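Local atomic coordinates of hemolysin activator protein CdiB (Acinetobacter baumannii ACICU, PDB entry 6WIL), a protein that acts as a TpsB-type outer-membrane transporter of the Omp85 superfamily and probably secretes the partner toxin of contact-dependent growth inhibition. Residues V6-Q11 against V450-F455; V12-R17 against N289-R294; V223-N228 against G232-N237; S257-D262 against S266-Y271. All coordinates share one frame; numbering follows the deposited sequence.

Contact 1: V6-Q11 against V450-F455; sequences VSLPSQ and VPNDRF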
loop_
_atom_site.group_PDB
_atom_site.type_symbol
_atom_site.label_atom_id
_atom_site.label_comp_id
_atom_site.label_asym_id
_atom_site.label_seq_id
_atom_site.Cartn_x
_atom_site.Cartn_y
_atom_site.Cartn_z
ATOM N N VAL A 6 19.627 19.500 -20.411
ATOM C CA VAL A 6 20.785 18.652 -20.184
ATOM C C VAL A 6 20.682 17.869 -18.886
ATOM O O VAL A 6 21.513 16.993 -18.630
ATOM C CB VAL A 6 22.071 19.507 -20.191
ATOM C CG1 VAL A 6 22.066 20.468 -21.373
ATOM C CG2 VAL A 6 22.204 20.262 -18.882
ATOM N N SER A 7 19.676 18.164 -18.061
ATOM C CA SER A 7 19.511 17.550 -16.753
ATOM C C SER A 7 18.468 16.440 -16.728
ATOM O O SER A 7 18.349 15.756 -15.704
ATOM C CB SER A 7 19.129 18.620 -15.723
ATOM O OG SER A 7 17.887 19.221 -16.056
ATOM N N LEU A 8 17.714 16.246 -17.820
ATOM C CA LEU A 8 16.646 15.251 -17.908
ATOM C C LEU A 8 17.060 13.888 -17.352
ATOM O O LEU A 8 16.251 13.244 -16.671
ATOM C CB LEU A 8 16.167 15.103 -19.357
ATOM C CG LEU A 8 14.980 14.161 -19.595
ATOM C CD1 LEU A 8 13.649 14.863 -19.350
ATOM C CD2 LEU A 8 15.031 13.561 -20.994
ATOM N N PRO A 9 18.283 13.400 -17.609
ATOM C CA PRO A 9 18.698 12.146 -16.949
ATOM C C PRO A 9 18.658 12.213 -15.430
ATOM O O PRO A 9 18.116 11.305 -14.788
ATOM C CB PRO A 9 20.122 11.936 -17.480
ATOM C CG PRO A 9 20.114 12.579 -18.807
ATOM C CD PRO A 9 19.251 13.796 -18.653
ATOM N N SER A 10 19.217 13.270 -14.834
ATOM C CA SER A 10 19.251 13.365 -13.376
ATOM C C SER A 10 17.855 13.508 -12.778
ATOM O O SER A 10 17.613 13.031 -11.665
ATOM C CB SER A 10 20.134 14.537 -12.941
ATOM O OG SER A 10 21.481 14.132 -12.764
ATOM N N GLN A 11 16.932 14.159 -13.490
ATOM C CA GLN A 11 15.580 14.336 -12.970
ATOM C C GLN A 11 14.750 13.063 -13.081
ATOM O O GLN A 11 13.891 12.817 -12.227
ATOM C CB GLN A 11 14.878 15.488 -13.697
ATOM C CG GLN A 11 14.703 16.758 -12.860
ATOM C CD GLN A 11 13.561 16.661 -11.854
ATOM O OE1 GLN A 11 13.007 15.587 -11.620
ATOM N NE2 GLN A 11 13.201 17.794 -11.261
ATOM N N VAL A 450 5.448 15.199 -22.787
ATOM C CA VAL A 450 6.705 15.938 -22.719
ATOM C C VAL A 450 7.774 14.953 -22.251
ATOM O O VAL A 450 7.427 13.868 -21.761
ATOM C CB VAL A 450 6.588 17.161 -21.793
ATOM C CG1 VAL A 450 5.297 17.919 -22.078
ATOM C CG2 VAL A 450 6.672 16.746 -20.332
ATOM N N PRO A 451 9.069 15.262 -22.395
ATOM C CA PRO A 451 10.096 14.258 -22.056
ATOM C C PRO A 451 10.034 13.729 -20.626
ATOM O O PRO A 451 10.197 12.519 -20.422
ATOM C CB PRO A 451 11.405 15.009 -22.329
ATOM C CG PRO A 451 11.052 15.963 -23.416
ATOM C CD PRO A 451 9.645 16.407 -23.125
ATOM N N ASN A 452 9.801 14.587 -19.630
ATOM C CA ASN A 452 9.833 14.126 -18.243
ATOM C C ASN A 452 8.691 13.175 -17.908
ATOM O O ASN A 452 8.814 12.393 -16.959
ATOM C CB ASN A 452 9.797 15.318 -17.291
ATOM C CG ASN A 452 10.767 16.400 -17.690
ATOM O OD1 ASN A 452 10.620 17.014 -18.746
ATOM N ND2 ASN A 452 11.765 16.652 -16.844
ATOM N N ASP A 453 7.588 13.222 -18.655
ATOM C CA ASP A 453 6.440 12.361 -18.395
ATOM C C ASP A 453 6.595 10.960 -18.969
ATOM O O ASP A 453 5.706 10.126 -18.765
ATOM C CB ASP A 453 5.165 12.993 -18.961
ATOM C CG ASP A 453 4.497 13.935 -17.983
ATOM O OD1 ASP A 453 4.771 13.826 -16.769
ATOM O OD2 ASP A 453 3.686 14.776 -18.428
ATOM N N ARG A 454 7.687 10.675 -19.669
ATOM C CA ARG A 454 7.824 9.397 -20.345
ATOM C C ARG A 454 8.219 8.294 -19.366
ATOM O O ARG A 454 8.619 8.539 -18.224
ATOM C CB ARG A 454 8.847 9.495 -21.471
ATOM C CG ARG A 454 8.460 10.472 -22.561
ATOM C CD ARG A 454 9.161 10.128 -23.857
ATOM N NE ARG A 454 10.540 10.601 -23.906
ATOM C CZ ARG A 454 10.935 11.674 -24.583
ATOM N NH1 ARG A 454 10.053 12.388 -25.272
ATOM N NH2 ARG A 454 12.212 12.033 -24.574
ATOM N N PHE A 455 8.100 7.057 -19.842
ATOM C CA PHE A 455 8.450 5.865 -19.082
ATOM C C PHE A 455 9.854 5.430 -19.487
ATOM O O PHE A 455 10.099 5.133 -20.660
ATOM C CB PHE A 455 7.432 4.755 -19.347
ATOM C CG PHE A 455 7.495 3.613 -18.376
ATOM C CD1 PHE A 455 8.398 2.579 -18.558
ATOM C CD2 PHE A 455 6.627 3.555 -17.299
ATOM C CE1 PHE A 455 8.444 1.518 -17.676
ATOM C CE2 PHE A 455 6.668 2.497 -16.413
ATOM C CZ PHE A 455 7.578 1.477 -16.602
#
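Leu8 alone reaches across from the start of the helix to the loop residues Pro451 and Asn452, and the tight part of the contact is the end of its side chain. CG lies anti to the backbone N (chi1 -176°), which carries the isobutyl fork outward from the helix. Leu8 CD1 rests against Pro451 CB at 3.7 Å, the two side chains crossing at nearly a right angle, while Leu8 CD2 touches the same Pro451 CB less closely, at 4.1 Å. The other neighbour of CD1 is flat: it sits 3.6 Å from Asn452 ND2 and 3.8 Å from Asn452 OD1, a van der Waals contact over one face of the amide. This is where the N-terminal helix 8-27, which lies inside the 16-stranded barrel, as the plug helix of TpsB relatives does, meets the long loop that carries the VRGF motif of Omp85 proteins. Pro451 suits a turn here, its carbonyl O accepting from Arg454 N at 3.2 Å, and its CA lies over the centre of the Arg454 guanidinium. Beyond Leu8 the packing is loose. Gln11, one turn on, makes no close contact with the loop, and the touching residues all remain partly exposed. Asp453 turns from the helix to a salt bridge with Arg383, and Arg454 NH1 is hydrogen-bonded to Asn508.

Contact 2: V12-R17 against N289-R294; sequences VLQDQR and NDYQYR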
loop_
_atom_site.group_PDB
_atom_site.type_symbol
_atom_site.label_atom_id
_atom_site.label_comp_id
_atom_site.label_asym_id
_atom_site.label_seq_id
_atom_site.Cartn_x
_atom_site.Cartn_y
_atom_site.Cartn_z
ATOM N N VAL A 12 14.983 12.254 -14.116
ATOM C CA VAL A 12 14.307 10.962 -14.221
ATOM C C VAL A 12 14.720 10.057 -13.068
ATOM O O VAL A 12 13.880 9.434 -12.407
ATOM C CB VAL A 12 14.605 10.310 -15.584
ATOM C CG1 VAL A 12 14.338 8.813 -15.533
ATOM C CG2 VAL A 12 13.769 10.960 -16.675
ATOM N N LEU A 13 16.029 9.975 -12.809
ATOM C CA LEU A 13 16.523 9.151 -11.711
ATOM C C LEU A 13 16.016 9.655 -10.367
ATOM O O LEU A 13 15.783 8.855 -9.452
ATOM C CB LEU A 13 18.051 9.123 -11.730
ATOM C CG LEU A 13 18.732 8.171 -10.745
ATOM C CD1 LEU A 13 18.766 6.747 -11.291
ATOM C CD2 LEU A 13 20.129 8.661 -10.397
ATOM N N GLN A 14 15.839 10.970 -10.227
ATOM C CA GLN A 14 15.285 11.519 -8.995
ATOM C C GLN A 14 13.824 11.118 -8.818
ATOM O O GLN A 14 13.400 10.771 -7.710
ATOM C CB GLN A 14 15.438 13.042 -8.987
ATOM C CG GLN A 14 14.537 13.780 -8.004
ATOM C CD GLN A 14 14.970 13.625 -6.555
ATOM O OE1 GLN A 14 16.003 13.023 -6.259
ATOM N NE2 GLN A 14 14.177 14.177 -5.643
ATOM N N ASP A 15 13.041 11.146 -9.902
ATOM C CA ASP A 15 11.635 10.757 -9.808
ATOM C C ASP A 15 11.490 9.282 -9.452
ATOM O O ASP A 15 10.646 8.922 -8.623
ATOM C CB ASP A 15 10.910 11.065 -11.118
ATOM C CG ASP A 15 10.669 12.548 -11.322
ATOM O OD1 ASP A 15 11.185 13.354 -10.519
ATOM O OD2 ASP A 15 9.956 12.909 -12.284
ATOM N N GLN A 16 12.293 8.415 -10.076
ATOM C CA GLN A 16 12.259 6.997 -9.730
ATOM C C GLN A 16 12.644 6.780 -8.271
ATOM O O GLN A 16 11.999 6.002 -7.558
ATOM C CB GLN A 16 13.187 6.204 -10.651
ATOM C CG GLN A 16 12.795 6.223 -12.125
ATOM C CD GLN A 16 13.667 5.309 -12.973
ATOM O OE1 GLN A 16 14.828 5.059 -12.646
ATOM N NE2 GLN A 16 13.103 4.798 -14.062
ATOM N N ARG A 17 13.695 7.464 -7.811
ATOM C CA ARG A 17 14.089 7.362 -6.409
ATOM C C ARG A 17 12.998 7.902 -5.493
ATOM O O ARG A 17 12.750 7.347 -4.416
ATOM C CB ARG A 17 15.401 8.111 -6.178
ATOM C CG ARG A 17 15.989 7.906 -4.788
ATOM C CD ARG A 17 17.032 8.960 -4.453
ATOM N NE ARG A 17 16.422 10.215 -4.018
ATOM C CZ ARG A 17 16.036 10.462 -2.769
ATOM N NH1 ARG A 17 16.194 9.538 -1.830
ATOM N NH2 ARG A 17 15.489 11.629 -2.460
ATOM N N ASN A 289 8.938 18.062 -2.048
ATOM C CA ASN A 289 10.264 17.668 -2.498
ATOM C C ASN A 289 10.957 18.867 -3.123
ATOM O O ASN A 289 10.366 19.572 -3.947
ATOM C CB ASN A 289 10.192 16.514 -3.502
ATOM C CG ASN A 289 11.558 16.119 -4.025
ATOM O OD1 ASN A 289 11.830 16.213 -5.222
ATOM N ND2 ASN A 289 12.436 15.693 -3.123
ATOM N N ASP A 290 12.205 19.095 -2.727
ATOM C CA ASP A 290 13.053 20.130 -3.302
ATOM C C ASP A 290 14.281 19.453 -3.889
ATOM O O ASP A 290 14.976 18.707 -3.189
ATOM C CB ASP A 290 13.451 21.167 -2.245
ATOM C CG ASP A 290 13.910 22.485 -2.854
ATOM O OD1 ASP A 290 14.748 22.466 -3.781
ATOM O OD2 ASP A 290 13.427 23.546 -2.402
ATOM N N TYR A 291 14.536 19.694 -5.171
ATOM C CA TYR A 291 15.618 19.031 -5.885
ATOM C C TYR A 291 16.510 20.070 -6.546
ATOM O O TYR A 291 16.017 20.987 -7.210
ATOM C CB TYR A 291 15.064 18.060 -6.931
ATOM C CG TYR A 291 16.128 17.388 -7.763
ATOM C CD1 TYR A 291 16.947 16.409 -7.218
ATOM C CD2 TYR A 291 16.309 17.727 -9.096
ATOM C CE1 TYR A 291 17.923 15.792 -7.976
ATOM C CE2 TYR A 291 17.280 17.115 -9.861
ATOM C CZ TYR A 291 18.085 16.150 -9.298
ATOM O OH TYR A 291 19.054 15.540 -10.062
ATOM N N GLN A 292 17.820 19.924 -6.365
ATOM C CA GLN A 292 18.800 20.825 -6.953
ATOM C C GLN A 292 19.925 20.018 -7.579
ATOM O O GLN A 292 20.247 18.916 -7.124
ATOM C CB GLN A 292 19.372 21.797 -5.916
ATOM C CG GLN A 292 18.488 23.002 -5.659
ATOM C CD GLN A 292 18.366 23.335 -4.186
ATOM O OE1 GLN A 292 18.690 22.518 -3.323
ATOM N NE2 GLN A 292 17.887 24.539 -3.888
ATOM N N TYR A 293 20.513 20.572 -8.636
ATOM C CA TYR A 293 21.612 19.907 -9.318
ATOM C C TYR A 293 22.610 20.942 -9.814
ATOM O O TYR A 293 22.293 22.126 -9.960
ATOM C CB TYR A 293 21.113 19.050 -10.488
ATOM C CG TYR A 293 20.562 19.866 -11.633
ATOM C CD1 TYR A 293 19.225 20.241 -11.662
ATOM C CD2 TYR A 293 21.381 20.269 -12.683
ATOM C CE1 TYR A 293 18.718 20.993 -12.703
ATOM C CE2 TYR A 293 20.883 21.021 -13.727
ATOM C CZ TYR A 293 19.552 21.380 -13.732
ATOM O OH TYR A 293 19.047 22.127 -14.771
ATOM N N ARG A 294 23.833 20.474 -10.062
ATOM C CA ARG A 294 24.859 21.221 -10.775
ATOM C C ARG A 294 25.567 20.255 -11.712
ATOM O O ARG A 294 25.904 19.136 -11.314
ATOM C CB ARG A 294 25.876 21.875 -9.828
ATOM C CG ARG A 294 25.310 22.980 -8.950
ATOM C CD ARG A 294 26.369 23.526 -7.998
ATOM N NE ARG A 294 25.822 24.507 -7.061
ATOM C CZ ARG A 294 26.516 25.075 -6.078
ATOM N NH1 ARG A 294 27.791 24.757 -5.895
ATOM N NH2 ARG A 294 25.934 25.956 -5.273
#
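Asn289 opens the strand segment with a hydrogen bond to the helix: Gln14 NE2 donates to Asn289 OD1 at 3.1 Å, with an angle of 142° at the hydrogen. The donor comes from the flank of the carbonyl; the two amide planes are nearly parallel, and Asn289 OD1 lies close to the amide plane of Gln14. Both residues extend from their backbones toward each other, and a bend at chi2 of Gln14 (73°) brings its amide round to the strand. Ser270 OG, on the neighbouring strand 266-279, accepts from both Gln14 NE2 and Asn289 ND2. Asp290 points its side chain away, as alternation in a strand demands, and its backbone pairs with Tyr271. Tyr291 faces the helix again. Its ring lies under the Gln14 side chain: Gln14 CG stands 4.0 Å from the ring centroid of Tyr291 in a CH-pi contact, offset toward the rim, and Gln14 CD comes within 3.5 Å of Tyr291 CD1. Amide and ring planes differ by only 23°, so the glutamine lies almost flat on the aromatic surface. The phenol OH of Tyr291 reaches a weak hydrogen bond with Asn268 OD1. Glutamine suits the buried helix position because its methylenes can pack on a ring while its amide bonds; Arg17, one turn later, turns the edge of its guanidinium to Gln14 OE1. At this point the helix meets the wall through polar groups and one CH-pi contact, consistent with a plug thought to leave the pore during secretion.

Contact 3: V223-N228 against G232-N237; sequences VDDSGN and GTYMGN
Asp225 and Tyr234 come together because their first torsions lean them the same way along the sheet: CG of Asp225 is anti to its own N (chi1 160°), whereas CG of Tyr234 is beside its N and anti to the carbonyl carbon (chi1 -53°). The two side chains then lie side by side, carboxylate and ring only 4° from parallel, with Asp225 OD1 3.1 Å from Tyr234 CE2, a close packing contact and not a hydrogen bond. They form a non-hydrogen-bonded pair of an antiparallel hairpin, on its surface face, the outer one of the barrel, with Val223. Hydrogen-bonded pairs alternate with them. Asp224 with Met235, a selenomethionine here, is joined by Met235 N to Asp224 O at 2.7 Å and Asp224 N to Met235 O at 3.0 Å; Ser226 with Thr233 by Thr233 N to Ser226 O at 2.6 Å and Ser226 N to Thr233 O at 3.0 Å. These four side chains face the lumen, where Met235 packs on Arg17 of helix 8-27. Toward the turn, Gly227 CA and Gly232 CA approach to 3.6 Å, closer than side chains would permit, and Gly227 adopts backbone angles that only glycine takes comfortably. The hairpin, strands 217-228 and 232-243, starts the barrel; strand 217-228 also pairs with the last strand, 550-559, closing the ring. On the inner face Ser226 OG donates to the syn lone pair of Asp224 OD1 at 2.7 Å, while Asp224 OD2 bonds Ser555 and forms a salt bridge with Arg460. With Arg460 beside it and both oxygens bonded, the buried carboxylate probably stays ionised, tying hairpin to loop.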
loop_
_atom_site.group_PDB
_atom_site.type_symbol
_atom_site.label_atom_id
_atom_site.label_comp_id
_atom_site.label_asym_id
_atom_site.label_seq_id
_atom_site.Cartn_x
_atom_site.Cartn_y
_atom_site.Cartn_z
ATOM N N VAL A 223 24.511 4.897 2.449
ATOM C CA VAL A 223 25.472 5.202 1.399
ATOM C C VAL A 223 25.343 4.130 0.327
ATOM O O VAL A 223 25.255 2.938 0.642
ATOM C CB VAL A 223 26.916 5.276 1.934
ATOM C CG1 VAL A 223 27.111 6.547 2.740
ATOM C CG2 VAL A 223 27.233 4.056 2.785
ATOM N N ASP A 224 25.313 4.550 -0.934
ATOM C CA ASP A 224 25.209 3.620 -2.047
ATOM C C ASP A 224 26.258 3.955 -3.094
ATOM O O ASP A 224 26.452 5.123 -3.445
ATOM C CB ASP A 224 23.809 3.647 -2.676
ATOM C CG ASP A 224 23.580 2.494 -3.638
ATOM O OD1 ASP A 224 24.317 2.391 -4.640
ATOM O OD2 ASP A 224 22.670 1.678 -3.383
ATOM N N ASP A 225 26.929 2.918 -3.591
ATOM C CA ASP A 225 27.946 3.042 -4.632
ATOM C C ASP A 225 27.591 2.059 -5.744
ATOM O O ASP A 225 27.902 0.867 -5.656
ATOM C CB ASP A 225 29.341 2.787 -4.064
ATOM C CG ASP A 225 30.361 2.426 -5.131
ATOM O OD1 ASP A 225 30.366 3.061 -6.207
ATOM O OD2 ASP A 225 31.172 1.509 -4.883
ATOM N N SER A 226 26.926 2.558 -6.782
ATOM C CA SER A 226 26.554 1.757 -7.938
ATOM C C SER A 226 27.234 2.304 -9.183
ATOM O O SER A 226 27.534 3.499 -9.271
ATOM C CB SER A 226 25.034 1.743 -8.146
ATOM O OG SER A 226 24.372 1.114 -7.064
ATOM N N GLY A 227 27.476 1.420 -10.144
ATOM C CA GLY A 227 28.032 1.835 -11.414
ATOM C C GLY A 227 28.568 0.643 -12.179
ATOM O O GLY A 227 28.368 -0.508 -11.789
ATOM N N ASN A 228 29.233 0.946 -13.291
ATOM C CA ASN A 228 29.980 -0.051 -14.036
ATOM C C ASN A 228 31.435 -0.033 -13.573
ATOM O O ASN A 228 31.817 0.704 -12.661
ATOM C CB ASN A 228 29.855 0.180 -15.547
ATOM C CG ASN A 228 30.291 1.573 -15.979
ATOM O OD1 ASN A 228 31.343 2.066 -15.578
ATOM N ND2 ASN A 228 29.479 2.207 -16.811
ATOM N N GLY A 232 30.673 5.427 -11.927
ATOM C CA GLY A 232 29.639 5.071 -10.971
ATOM C C GLY A 232 29.066 6.285 -10.275
ATOM O O GLY A 232 29.531 7.415 -10.450
ATOM N N THR A 233 28.037 6.024 -9.468
ATOM C CA THR A 233 27.334 7.044 -8.703
ATOM C C THR A 233 27.449 6.732 -7.217
ATOM O O THR A 233 27.385 5.567 -6.812
ATOM C CB THR A 233 25.854 7.119 -9.103
ATOM O OG1 THR A 233 25.739 7.103 -10.532
ATOM C CG2 THR A 233 25.215 8.391 -8.563
ATOM N N TYR A 234 27.607 7.777 -6.406
ATOM C CA TYR A 234 27.797 7.641 -4.965
ATOM C C TYR A 234 26.742 8.475 -4.251
ATOM O O TYR A 234 26.691 9.698 -4.423
ATOM C CB TYR A 234 29.211 8.067 -4.559
ATOM C CG TYR A 234 30.299 7.364 -5.346
ATOM C CD1 TYR A 234 30.650 7.796 -6.622
ATOM C CD2 TYR A 234 30.968 6.263 -4.822
ATOM C CE1 TYR A 234 31.633 7.157 -7.352
ATOM C CE2 TYR A 234 31.961 5.620 -5.548
ATOM C CZ TYR A 234 32.287 6.072 -6.812
ATOM O OH TYR A 234 33.266 5.442 -7.543
HETATM N N MSE A 235 25.908 7.812 -3.456
HETATM C CA MSE A 235 24.779 8.465 -2.800
HETATM C C MSE A 235 24.888 8.453 -1.283
HETATM O O MSE A 235 25.414 7.514 -0.695
HETATM C CB MSE A 235 23.470 7.791 -3.208
HETATM C CG MSE A 235 22.704 8.501 -4.307
HETATM SE SE MSE A 235 21.124 7.482 -4.839
HETATM C CE MSE A 235 20.430 7.085 -3.062
ATOM N N GLY A 236 24.373 9.507 -0.660
ATOM C CA GLY A 236 24.261 9.566 0.782
ATOM C C GLY A 236 22.885 10.035 1.201
ATOM O O GLY A 236 22.395 11.054 0.709
ATOM N N ASN A 237 22.248 9.298 2.105
ATOM C CA ASN A 237 20.895 9.608 2.539
ATOM C C ASN A 237 20.849 9.738 4.052
ATOM O O ASN A 237 21.431 8.924 4.774
ATOM C CB ASN A 237 19.902 8.526 2.086
ATOM C CG ASN A 237 19.058 8.964 0.906
ATOM O OD1 ASN A 237 17.979 9.531 1.078
ATOM N ND2 ASN A 237 19.545 8.702 -0.301
#

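Contact 4: S257-D262 against S266-Y271; sequences SHSLDD and SLNRSY
Ser257 N donates to Ser270 O at 2.7 Å, and the return bond runs from Ser270 N to Ser257 O. Two more such pairs follow: Ser259 N to Asn268 O at 2.8 Å with its reciprocal, and Ser266 N to Asp261 O, also 2.8 Å, with the reverse bond from Asp261 N. Within strand 266-271 the hydroxyl of Ser266 donates to Asn268 OD1 at 3.0 Å, from above the carbonyl plane. Asp261 OD1 is bonded to Thr233 OG1, one strand over, and Ser270 OG is engaged by the helix. The side chains of Ser257, Ser259, Asp261, Ser266, Asn268 and Ser270 all point to the inner face. The two strands, 251-261 and 266-279, are a hairpin of the transmembrane barrel, running antiparallel at 168°, and small polar side chains suit a wall facing a pore and an internal helix. Ser257 CB and Ser270 CB pack at 4.0 Å, and the Ser259 hydroxyl lies against the Asn268 amide, ND2 to OG 3.7 Å. On the opposite, outward face Arg269 passes the His258 ring with its methylenes first: Arg269 CG comes at the ring's edge, 3.2 Å from His258 ND1. Ring and guanidinium planes stand 88° apart, with His258 CE1 at the guanidinium edge. With CG of each beside its backbone N, the two side chains start off across one another and meet obliquely. Nearer the turn, Leu260 CD2 grazes Leu267 CD1 at 4.3 Å.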
loop_
_atom_site.group_PDB
_atom_site.type_symbol
_atom_site.label_atom_id
_atom_site.label_comp_id
_atom_site.label_asym_id
_atom_site.label_seq_id
_atom_site.Cartn_x
_atom_site.Cartn_y
_atom_site.Cartn_z
ATOM N N SER A 257 19.116 13.901 0.586
ATOM C CA SER A 257 19.939 13.055 -0.264
ATOM C C SER A 257 21.012 13.890 -0.950
ATOM O O SER A 257 20.760 15.024 -1.364
ATOM C CB SER A 257 19.079 12.339 -1.312
ATOM O OG SER A 257 19.679 11.122 -1.725
ATOM N N HIS A 258 22.214 13.323 -1.054
ATOM C CA HIS A 258 23.312 13.904 -1.820
ATOM C C HIS A 258 23.837 12.842 -2.771
ATOM O O HIS A 258 24.053 11.696 -2.364
ATOM C CB HIS A 258 24.447 14.397 -0.915
ATOM C CG HIS A 258 24.049 15.493 0.022
ATOM N ND1 HIS A 258 23.733 16.764 -0.409
ATOM C CD2 HIS A 258 23.934 15.515 1.372
ATOM C CE1 HIS A 258 23.432 17.518 0.633
ATOM N NE2 HIS A 258 23.546 16.784 1.726
ATOM N N SER A 259 24.044 13.220 -4.029
ATOM C CA SER A 259 24.459 12.267 -5.046
ATOM C C SER A 259 25.578 12.862 -5.886
ATOM O O SER A 259 25.587 14.064 -6.164
ATOM C CB SER A 259 23.281 11.864 -5.946
ATOM O OG SER A 259 23.696 10.981 -6.973
ATOM N N LEU A 260 26.519 12.007 -6.285
ATOM C CA LEU A 260 27.626 12.378 -7.165
ATOM C C LEU A 260 27.612 11.388 -8.327
ATOM O O LEU A 260 28.120 10.270 -8.202
ATOM C CB LEU A 260 28.958 12.358 -6.416
ATOM C CG LEU A 260 30.194 12.987 -7.067
ATOM C CD1 LEU A 260 30.872 12.031 -8.041
ATOM C CD2 LEU A 260 29.829 14.293 -7.763
ATOM N N ASP A 261 27.028 11.797 -9.452
ATOM C CA ASP A 261 26.852 10.931 -10.613
ATOM C C ASP A 261 27.980 11.202 -11.604
ATOM O O ASP A 261 28.019 12.263 -12.236
ATOM C CB ASP A 261 25.484 11.162 -11.253
ATOM C CG ASP A 261 25.119 10.092 -12.270
ATOM O OD1 ASP A 261 25.975 9.238 -12.578
ATOM O OD2 ASP A 261 23.967 10.101 -12.755
ATOM N N ASP A 262 28.898 10.241 -11.740
ATOM C CA ASP A 262 29.975 10.352 -12.716
ATOM C C ASP A 262 29.515 10.042 -14.134
ATOM O O ASP A 262 30.200 10.423 -15.090
ATOM C CB ASP A 262 31.136 9.425 -12.344
ATOM C CG ASP A 262 31.941 9.937 -11.166
ATOM O OD1 ASP A 262 31.912 11.159 -10.912
ATOM O OD2 ASP A 262 32.612 9.120 -10.501
ATOM N N SER A 266 27.543 15.018 -12.628
ATOM C CA SER A 266 26.523 15.823 -11.976
ATOM C C SER A 266 26.615 15.697 -10.459
ATOM O O SER A 266 27.141 14.722 -9.914
ATOM C CB SER A 266 25.114 15.409 -12.436
ATOM O OG SER A 266 24.115 16.083 -11.696
ATOM N N LEU A 267 26.074 16.710 -9.787
ATOM C CA LEU A 267 25.989 16.769 -8.336
ATOM C C LEU A 267 24.557 17.129 -7.973
ATOM O O LEU A 267 24.034 18.138 -8.454
ATOM C CB LEU A 267 26.975 17.800 -7.779
ATOM C CG LEU A 267 26.994 18.056 -6.274
ATOM C CD1 LEU A 267 28.387 17.801 -5.732
ATOM C CD2 LEU A 267 26.549 19.479 -5.975
ATOM N N ASN A 268 23.918 16.305 -7.142
ATOM C CA ASN A 268 22.500 16.462 -6.844
ATOM C C ASN A 268 22.260 16.452 -5.344
ATOM O O ASN A 268 22.863 15.663 -4.611
ATOM C CB ASN A 268 21.666 15.350 -7.492
ATOM C CG ASN A 268 22.129 15.014 -8.893
ATOM O OD1 ASN A 268 21.813 15.717 -9.854
ATOM N ND2 ASN A 268 22.883 13.929 -9.018
ATOM N N ARG A 269 21.365 17.329 -4.898
ATOM C CA ARG A 269 20.895 17.357 -3.522
ATOM C C ARG A 269 19.371 17.341 -3.532
ATOM O O ARG A 269 18.740 17.880 -4.445
ATOM C CB ARG A 269 21.426 18.592 -2.767
ATOM C CG ARG A 269 22.950 18.762 -2.824
ATOM C CD ARG A 269 23.433 19.874 -1.887
ATOM N NE ARG A 269 24.761 19.601 -1.333
ATOM C CZ ARG A 269 25.858 20.299 -1.617
ATOM N NH1 ARG A 269 27.016 19.970 -1.059
ATOM N NH2 ARG A 269 25.797 21.332 -2.445
ATOM N N SER A 270 18.780 16.711 -2.516
ATOM C CA SER A 270 17.335 16.505 -2.495
ATOM C C SER A 270 16.810 16.528 -1.066
ATOM O O SER A 270 17.338 15.828 -0.198
ATOM C CB SER A 270 16.968 15.176 -3.169
ATOM O OG SER A 270 15.589 14.890 -3.023
ATOM N N TYR A 271 15.763 17.320 -0.837
ATOM C CA TYR A 271 15.079 17.414 0.447
ATOM C C TYR A 271 13.644 16.932 0.275
ATOM O O TYR A 271 12.959 17.349 -0.664
ATOM C CB TYR A 271 15.106 18.857 0.973
ATOM C CG TYR A 271 14.362 19.091 2.275
ATOM C CD1 TYR A 271 12.977 19.233 2.297
ATOM C CD2 TYR A 271 15.048 19.200 3.478
ATOM C CE1 TYR A 271 12.297 19.452 3.481
ATOM C CE2 TYR A 271 14.374 19.425 4.668
ATOM C CZ TYR A 271 13.001 19.549 4.663
ATOM O OH TYR A 271 12.330 19.772 5.842
#

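Overall arrangement
All four contacts lie on the same side of the chain's centre and toward one end of the barrel. Contacts 3 and 4 are successive hairpins of the wall, centres 10 Å apart, sewn together through Gly236 N and His258 O, 2.8 Å apart. Contact 2, on the next strand after contact 4, is its closest neighbour at about 8 Å between centres. Contacts 1 and 2 share helix 8-27, with centres 10 Å apart, and this helix reaches the wall at contact 2 and the VRGF-motif loop at contact 1. Contact 1 touches contact 4 through Ser10 but stays about 8 Å from contact 3 at the nearest atoms. Together they place the helix between wall and loop within the pore.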